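Side-chain contacts in uncharacterized protein (Pseudomonas syringae pv. tomato, PDB 3K4I), which is of unknown function but belongs to the aldolase/RraA family and is built round a curled, mixed beta-sheet in an assembly of three chains: residues Ile56-Gln61 against Ile78-Ser83; Gly84-Ser89 against Asp169-Asp174. All coordinates share one frame; numbering follows the deposited sequence.

How the contacts relate
Contacts 1 and 2 sit side by side, their centres 9 Å apart, and meet through strand 53-63. This strand pairs in parallel with strand 85-90 and antiparallel with strand 170-174, so the backbone of 56-61 is bonded to both segments of contact 2: Ile56 O lies 2.8 Å from Val86 N, and Ala57 N lies 2.8 Å from Asp169 O, both probable hydrogen bonds. Successive residues of the strand serve the two contacts, Phe58 reaching the loop in contact 1 and Ala57 touching Met171 of contact 2. Segment 78-83 runs straight into 84-89, consistent with loop and strand being positioned together.

Contact 1 (Ile56-Gln61 against Ile78-Ser83); sequences IAFTVQ and IDQVPS
Phe58, on strand 53-63, stands opposite Val81 of the irregular segment 78-83, their CA atoms 6.8 Å apart, with no hydrogen bond between the two segments. Everything across this gap converges on the Phe58 ring. Its CG is trans to the backbone N (chi1 177°), which carries the ring away from the strand and over the returning loop. Val81 meets it with one methyl: CG2 is 3.7 Å from the centroid of the Phe58 ring and only 12° off the normal, a CH-pi contact over the centre of one face. The branching of valine lets its second methyl work too, for Val81 CG1 lies 4.0 Å from Phe58 CG, near the root of the ring. The Pro82 side chain runs about at right angles to that of Phe58, and its CD meets the ring obliquely, 3.8 Å from Phe58 CD1. At the far end of the ring the aliphatic base of Gln80 approaches, its CB 4.2 Å from Phe58 CZ. Beyond the two segments, Val81 also packs on Ile87 and Phe58 on Val154, so the pair is buried among neighbouring strands, whereas Gln80 and Pro82 lie at the outer margin. Polar bonds hold the loop from other directions: Val81 N to Ile78 O closes its short 3-10 segment, Ser85 OG bonds to Pro82 O, and the Asp79 carboxylate takes backbone N atoms of Leu213 and Glu214 of the second subunit. With no hydrogen bond across it, the contact itself rests mainly on apolar packing and one CH-pi contact, which implies that the loop is seated against its strand by fit of shape.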
loop_
_atom_site.group_PDB
_atom_site.type_symbol
_atom_site.label_atom_id
_atom_site.label_comp_id
_atom_site.label_asym_id
_atom_site.label_seq_id
_atom_site.Cartn_x
_atom_site.Cartn_y
_atom_site.Cartn_z
ATOM N N ILE C 56 4.675 19.539 -15.744
ATOM C CA ILE C 56 3.739 19.672 -16.847
ATOM C C ILE C 56 3.456 18.306 -17.418
ATOM O O ILE C 56 4.387 17.579 -17.724
ATOM C CB ILE C 56 4.390 20.561 -17.940
ATOM C CG1 ILE C 56 4.809 21.904 -17.330
ATOM C CG2 ILE C 56 3.475 20.702 -19.132
ATOM C CD1 ILE C 56 3.639 22.735 -16.669
ATOM N N ALA C 57 2.180 17.975 -17.587
ATOM C CA ALA C 57 1.798 16.664 -18.077
ATOM C C ALA C 57 2.328 16.438 -19.486
ATOM O O ALA C 57 2.102 17.266 -20.368
ATOM C CB ALA C 57 0.265 16.524 -18.081
ATOM N N PHE C 58 2.980 15.292 -19.689
ATOM C CA PHE C 58 3.309 14.789 -20.991
ATOM C C PHE C 58 2.577 13.448 -21.023
ATOM O O PHE C 58 2.868 12.577 -20.190
ATOM C CB PHE C 58 4.817 14.549 -21.104
ATOM C CG PHE C 58 5.232 13.947 -22.409
ATOM C CD1 PHE C 58 5.760 14.769 -23.408
ATOM C CD2 PHE C 58 5.043 12.577 -22.669
ATOM C CE1 PHE C 58 6.147 14.260 -24.628
ATOM C CE2 PHE C 58 5.407 12.037 -23.917
ATOM C CZ PHE C 58 5.984 12.891 -24.894
ATOM N N THR C 59 1.605 13.339 -21.914
ATOM C CA THR C 59 0.663 12.210 -21.882
ATOM C C THR C 59 1.094 11.050 -22.770
ATOM O O THR C 59 1.682 11.234 -23.848
ATOM C CB THR C 59 -0.751 12.657 -22.276
ATOM O OG1 THR C 59 -0.717 13.341 -23.539
ATOM C CG2 THR C 59 -1.337 13.603 -21.235
ATOM N N VAL C 60 0.794 9.842 -22.316
ATOM C CA VAL C 60 1.151 8.631 -23.062
ATOM C C VAL C 60 -0.083 7.743 -23.005
ATOM O O VAL C 60 -0.587 7.465 -21.908
ATOM C CB VAL C 60 2.312 7.891 -22.350
ATOM C CG1 VAL C 60 2.737 6.669 -23.170
ATOM C CG2 VAL C 60 3.498 8.851 -22.108
ATOM N N GLN C 61 -0.569 7.303 -24.170
ATOM C CA GLN C 61 -1.737 6.418 -24.265
ATOM C C GLN C 61 -1.345 5.078 -24.894
ATOM O O GLN C 61 -0.750 5.060 -25.981
ATOM C CB GLN C 61 -2.828 7.082 -25.111
ATOM C CG GLN C 61 -4.057 6.167 -25.352
ATOM C CD GLN C 61 -4.798 5.933 -24.058
ATOM O OE1 GLN C 61 -4.922 4.774 -23.571
ATOM N NE2 GLN C 61 -5.247 7.010 -23.450
ATOM N N ILE C 78 10.282 8.181 -24.636
ATOM C CA ILE C 78 10.810 8.986 -23.540
ATOM C C ILE C 78 11.840 10.003 -24.011
ATOM O O ILE C 78 11.988 11.051 -23.379
ATOM C CB ILE C 78 11.351 8.124 -22.374
ATOM C CG1 ILE C 78 11.246 8.918 -21.060
ATOM C CG2 ILE C 78 12.691 7.483 -22.737
ATOM C CD1 ILE C 78 11.382 8.131 -19.788
ATOM N N ASP C 79 12.547 9.712 -25.109
ATOM C CA ASP C 79 13.470 10.719 -25.687
ATOM C C ASP C 79 12.794 12.037 -26.070
ATOM O O ASP C 79 13.474 13.047 -26.265
ATOM C CB ASP C 79 14.166 10.152 -26.934
ATOM C CG ASP C 79 15.309 9.216 -26.592
ATOM O OD1 ASP C 79 16.006 9.467 -25.584
ATOM O OD2 ASP C 79 15.530 8.243 -27.356
ATOM N N GLN C 80 11.476 12.014 -26.223
ATOM C CA GLN C 80 10.694 13.180 -26.637
ATOM C C GLN C 80 10.267 14.093 -25.477
ATOM O O GLN C 80 9.807 15.206 -25.717
ATOM C CB GLN C 80 9.426 12.709 -27.374
ATOM C CG GLN C 80 9.675 11.716 -28.487
ATOM C CD GLN C 80 8.551 11.704 -29.518
ATOM O OE1 GLN C 80 8.801 11.503 -30.722
ATOM N NE2 GLN C 80 7.328 11.980 -29.080
ATOM N N VAL C 81 10.374 13.602 -24.238
ATOM C CA VAL C 81 9.767 14.249 -23.082
ATOM C C VAL C 81 10.641 15.428 -22.613
ATOM O O VAL C 81 11.811 15.230 -22.335
ATOM C CB VAL C 81 9.579 13.238 -21.923
ATOM C CG1 VAL C 81 8.899 13.882 -20.717
ATOM C CG2 VAL C 81 8.805 11.983 -22.399
ATOM N N PRO C 82 10.070 16.642 -22.570
ATOM C CA PRO C 82 10.844 17.806 -22.152
ATOM C C PRO C 82 11.197 17.781 -20.671
ATOM O O PRO C 82 10.454 17.262 -19.839
ATOM C CB PRO C 82 9.916 18.989 -22.460
ATOM C CG PRO C 82 8.907 18.474 -23.395
ATOM C CD PRO C 82 8.756 17.024 -23.120
ATOM N N SER C 83 12.333 18.389 -20.339
ATOM C CA SER C 83 12.676 18.677 -18.958
ATOM C C SER C 83 11.536 19.432 -18.252
ATOM O O SER C 83 10.968 20.361 -18.818
ATOM C CB SER C 83 13.971 19.512 -18.938
ATOM O OG SER C 83 14.350 19.831 -17.616
#

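Contact 2 (Gly84-Ser89 against Asp169-Asp174); sequences GSVIVS and DLMVCD
Val86 and Val88 both press on the selenomethionine Met171, Val86 against its CB and CG, and Val88 beside CG, SE and CE. Val86 CG1 lies 3.9 Å from Met171 CB, and Val86 CB is equally near Met171 CB. Further out, Val88 offers one methyl, CG2, 3.9 Å from Met171 CE and 4.0 Å from both SE and CG of Met171. Bends at chi2 (-60°) and chi3 (-58°) curl the Met171 chain round this methyl, so that three of its atoms share it; a long, flexible side chain can follow two branched neighbours two residues apart on one strand. Around this trio, Val180 and Ala57 also touch Met171, and Val117 touches Val86. The small side chain of Ala57 lets the selenomethionine lie close to strand 53-63. The backbones are held by that strand, which pairs with both segments, and the sheet curls enough to bring the CA atoms of Val86 and Met171 within 6.7 Å. The contact thus lies in the buried interior of the chain, about 4 Å from its centre to that of the chain, on the inner side of the curled sheet, with strands 115-119 and 177-181 continuing it beyond strands 85-90 and 170-174.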
loop_
_atom_site.group_PDB
_atom_site.type_symbol
_atom_site.label_atom_id
_atom_site.label_comp_id
_atom_site.label_asym_id
_atom_site.label_seq_id
_atom_site.Cartn_x
_atom_site.Cartn_y
_atom_site.Cartn_z
ATOM N N GLY C 84 11.180 18.988 -17.042
ATOM C CA GLY C 84 10.156 19.635 -16.230
ATOM C C GLY C 84 8.816 18.957 -16.371
ATOM O O GLY C 84 7.835 19.381 -15.742
ATOM N N SER C 85 8.795 17.897 -17.179
ATOM C CA SER C 85 7.550 17.135 -17.389
ATOM C C SER C 85 7.254 16.203 -16.247
ATOM O O SER C 85 8.167 15.678 -15.615
ATOM C CB SER C 85 7.656 16.292 -18.645
ATOM O OG SER C 85 7.783 17.104 -19.795
ATOM N N VAL C 86 5.957 15.965 -16.011
ATOM C CA VAL C 86 5.501 14.776 -15.286
ATOM C C VAL C 86 4.826 13.888 -16.344
ATOM O O VAL C 86 3.924 14.339 -16.995
ATOM C CB VAL C 86 4.480 15.173 -14.201
ATOM C CG1 VAL C 86 3.777 13.965 -13.606
ATOM C CG2 VAL C 86 5.172 16.001 -13.084
ATOM N N ILE C 87 5.275 12.639 -16.496
ATOM C CA ILE C 87 4.760 11.741 -17.516
ATOM C C ILE C 87 3.477 11.152 -16.941
ATOM O O ILE C 87 3.474 10.729 -15.792
ATOM C CB ILE C 87 5.787 10.621 -17.829
ATOM C CG1 ILE C 87 6.981 11.194 -18.610
ATOM C CG2 ILE C 87 5.075 9.450 -18.618
ATOM C CD1 ILE C 87 8.225 10.237 -18.802
ATOM N N VAL C 88 2.398 11.169 -17.725
ATOM C CA VAL C 88 1.115 10.631 -17.255
ATOM C C VAL C 88 0.761 9.581 -18.266
ATOM O O VAL C 88 0.516 9.915 -19.419
ATOM C CB VAL C 88 0.005 11.688 -17.166
ATOM C CG1 VAL C 88 -1.329 11.041 -16.686
ATOM C CG2 VAL C 88 0.427 12.820 -16.226
ATOM N N SER C 89 0.760 8.316 -17.825
ATOM C CA SER C 89 0.651 7.170 -18.712
ATOM C C SER C 89 -0.625 6.442 -18.440
ATOM O O SER C 89 -0.926 6.123 -17.277
ATOM C CB SER C 89 1.826 6.206 -18.515
ATOM O OG SER C 89 3.008 6.764 -19.052
ATOM N N ASP C 169 -1.064 20.260 -18.931
ATOM C CA ASP C 169 -1.753 20.469 -17.644
ATOM C C ASP C 169 -0.754 20.440 -16.463
ATOM O O ASP C 169 0.312 19.829 -16.528
ATOM C CB ASP C 169 -2.865 19.436 -17.435
ATOM C CG ASP C 169 -4.146 19.758 -18.228
ATOM O OD1 ASP C 169 -4.309 20.853 -18.807
ATOM O OD2 ASP C 169 -5.049 18.886 -18.219
ATOM N N LEU C 170 -1.112 21.105 -15.386
ATOM C CA LEU C 170 -0.258 21.116 -14.219
ATOM C C LEU C 170 -0.530 19.886 -13.337
ATOM O O LEU C 170 -1.650 19.711 -12.855
ATOM C CB LEU C 170 -0.505 22.421 -13.461
ATOM C CG LEU C 170 0.135 22.517 -12.070
ATOM C CD1 LEU C 170 1.652 22.493 -12.179
ATOM C CD2 LEU C 170 -0.363 23.789 -11.377
HETATM N N MSE C 171 0.502 19.079 -13.083
HETATM C CA MSE C 171 0.352 17.835 -12.269
HETATM C C MSE C 171 1.037 18.051 -10.944
HETATM O O MSE C 171 2.228 18.483 -10.906
HETATM C CB MSE C 171 1.050 16.643 -12.943
HETATM C CG MSE C 171 0.546 16.297 -14.323
HETATM SE SE MSE C 171 -1.368 15.809 -14.347
HETATM C CE MSE C 171 -1.375 14.294 -13.100
ATOM N N VAL C 172 0.324 17.768 -9.855
ATOM C CA VAL C 172 0.923 17.862 -8.512
ATOM C C VAL C 172 0.549 16.574 -7.793
ATOM O O VAL C 172 -0.637 16.158 -7.805
ATOM C CB VAL C 172 0.463 19.078 -7.712
ATOM C CG1 VAL C 172 1.208 19.105 -6.323
ATOM C CG2 VAL C 172 0.738 20.392 -8.506
ATOM N N CYS C 173 1.578 15.899 -7.280
ATOM C CA CYS C 173 1.400 14.592 -6.665
ATOM C C CYS C 173 2.188 14.521 -5.383
ATOM O O CYS C 173 3.314 15.011 -5.339
ATOM C CB CYS C 173 1.926 13.493 -7.599
ATOM S SG CYS C 173 1.282 13.582 -9.272
ATOM N N ASP C 174 1.600 13.884 -4.367
ATOM C CA ASP C 174 2.275 13.633 -3.094
ATOM C C ASP C 174 1.730 12.374 -2.425
ATOM O O ASP C 174 1.114 11.520 -3.096
ATOM C CB ASP C 174 2.198 14.880 -2.171
ATOM C CG ASP C 174 0.760 15.307 -1.825
ATOM O OD1 ASP C 174 -0.210 14.513 -1.933
ATOM O OD2 ASP C 174 0.592 16.472 -1.414
#